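Local coordinates for protein mannan endo-1,4-beta-mannosidase (Cryptopygus antarcticus, PDB 4OOU) that hydrolyses internal beta-1,4-mannosidic linkages in mannans, galactomannans and glucomannans, releasing mannobiose, mannotriose and mannotetraose from beta-1,4-mannan, at residues Ala64-Ile69 with Leu117-Gly122. Residues are numbered along the deposited sequence; the frame is centred on the assembly and turned at random.
Sequences ALKDWI and LDYANG
Y119 lays its ring against the aliphatic stem of K66, a worked example of two helices joined by an aromatic ring and a lysine stem. CG of K66 stands over one face of the ring, 3.6 Å from the ring centroid and 16° off the normal, a CH-pi contact. CB of K66 lies 3.7 Å from Y119 CE2, whereas CE of K66 runs back toward CB of the tyrosine, so the lysine slants across the ring. At the rim, I69 takes over: its CG1 lies in the ring plane, 3.8 Å from Y119 CD2, and its CD1 reaches on to the backbone of A120, 4.1 Å from the A120 CA. No hydrogen bond crosses between the two segments; K66 O comes within 3.4 Å of Y119 CE2 as a plain van der Waals contact, out of the ring plane on the same side as K66 CG.

The torsions and the polar partners just beyond the two segments are consistent with this geometry. With CG of Y119 anti to the backbone N (chi1 -176°), the ring extends to the other helix, where OH hydrogen-bonds N70 ND2. Beyond CG the lysine is extended, carrying NZ past the ring to a salt bridge with D115, on the same helix as Y119; both polar tips therefore tie one helix to the other. A leucine in place of Y119 would probably leave N70 without its hydroxyl partner and the lysine stem without a flat surface to lie on.

The segment axes approach to 9.9 Å and run nearly parallel, crossing at -24°. On the inner side, I69 also touches V125, just before strand 126-133. Such side-by-side packing of successive helices, each followed by a parallel strand, belongs to the outer layer of the beta/alpha (TIM) barrel of glycosyl hydrolase family 5, here away from the substrate-binding residues.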
# COMPACT_ATOMS: atom_id res chain seq x y z
N ALA A 64 14.20 13.54 8.61
CA ALA A 64 12.95 13.46 9.36
C ALA A 64 12.38 12.06 9.27
O ALA A 64 11.83 11.55 10.23
CB ALA A 64 11.91 14.47 8.86
N LEU A 65 12.51 11.41 8.13
CA LEU A 65 11.84 10.13 8.03
C LEU A 65 12.67 8.99 8.51
O LEU A 65 12.11 8.00 8.89
CB LEU A 65 11.15 9.86 6.71
CG LEU A 65 11.57 10.58 5.48
CD1 LEU A 65 12.81 9.83 5.11
CD2 LEU A 65 10.49 10.45 4.44
N LYS A 66 13.98 9.15 8.55
CA LYS A 66 14.81 8.25 9.35
C LYS A 66 14.41 8.30 10.82
O LYS A 66 14.32 7.25 11.48
CB LYS A 66 16.27 8.60 9.20
CG LYS A 66 16.84 8.00 7.94
CD LYS A 66 18.10 8.69 7.48
CE LYS A 66 18.64 8.03 6.24
NZ LYS A 66 19.70 8.88 5.67
N ASP A 67 14.18 9.51 11.33
CA ASP A 67 13.77 9.71 12.72
C ASP A 67 12.47 8.99 13.01
O ASP A 67 12.33 8.28 14.01
CB ASP A 67 13.53 11.19 12.98
CG ASP A 67 13.03 11.43 14.36
OD1 ASP A 67 13.75 11.03 15.28
OD2 ASP A 67 11.91 11.96 14.54
N TRP A 68 11.52 9.22 12.10
CA TRP A 68 10.24 8.52 12.11
C TRP A 68 10.41 7.01 12.04
O TRP A 68 9.73 6.26 12.77
CB TRP A 68 9.36 8.98 10.94
CG TRP A 68 9.02 10.43 10.97
CD1 TRP A 68 9.36 11.33 11.93
CD2 TRP A 68 8.25 11.14 10.00
NE1 TRP A 68 8.87 12.58 11.59
CE2 TRP A 68 8.18 12.48 10.42
CE3 TRP A 68 7.63 10.76 8.81
CZ2 TRP A 68 7.50 13.44 9.70
CZ3 TRP A 68 6.97 11.72 8.09
CH2 TRP A 68 6.90 13.05 8.54
N ILE A 69 11.31 6.51 11.20
CA ILE A 69 11.50 5.06 11.25
C ILE A 69 12.08 4.69 12.68
O ILE A 69 11.61 3.74 13.31
CB ILE A 69 12.17 4.33 10.00
CG1 ILE A 69 13.45 3.69 10.41
CG2 ILE A 69 12.36 5.09 8.68
CD1 ILE A 69 13.10 2.39 11.08
N LEU A 117 15.88 2.57 2.49
CA LEU A 117 15.67 1.16 2.72
C LEU A 117 16.79 0.54 3.59
O LEU A 117 16.52 -0.29 4.48
CB LEU A 117 15.51 0.42 1.40
CG LEU A 117 14.15 0.68 0.74
CD1 LEU A 117 14.09 0.33 -0.74
CD2 LEU A 117 13.09 -0.13 1.46
N ASP A 118 18.03 0.97 3.34
CA ASP A 118 19.18 0.51 4.13
C ASP A 118 19.03 0.95 5.60
O ASP A 118 19.48 0.25 6.51
CB ASP A 118 20.51 1.10 3.55
CG ASP A 118 20.90 0.52 2.18
OD1 ASP A 118 20.20 -0.35 1.65
OD2 ASP A 118 21.92 0.95 1.62
N TYR A 119 18.43 2.13 5.81
CA TYR A 119 18.38 2.70 7.15
C TYR A 119 17.32 1.94 7.90
O TYR A 119 17.50 1.58 9.07
CB TYR A 119 18.04 4.19 7.14
CG TYR A 119 18.09 4.76 8.52
CD1 TYR A 119 19.27 5.22 9.06
CD2 TYR A 119 16.96 4.78 9.32
CE1 TYR A 119 19.32 5.74 10.35
CE2 TYR A 119 16.99 5.28 10.61
CZ TYR A 119 18.17 5.76 11.13
OH TYR A 119 18.23 6.26 12.42
N ALA A 120 16.23 1.69 7.20
CA ALA A 120 15.06 1.03 7.75
C ALA A 120 15.41 -0.37 8.22
O ALA A 120 14.97 -0.82 9.29
CB ALA A 120 13.98 0.96 6.68
N ASN A 121 16.14 -1.07 7.36
CA ASN A 121 16.71 -2.37 7.67
C ASN A 121 17.44 -2.34 8.99
O ASN A 121 17.24 -3.23 9.79
CB ASN A 121 17.67 -2.81 6.56
CG ASN A 121 18.17 -4.22 6.76
OD1 ASN A 121 17.93 -5.11 5.94
ND2 ASN A 121 18.85 -4.43 7.87
N GLY A 122 18.27 -1.34 9.23
CA GLY A 122 19.06 -1.27 10.46
C GLY A 122 18.22 -1.15 11.72
O GLY A 122 18.65 -1.51 12.82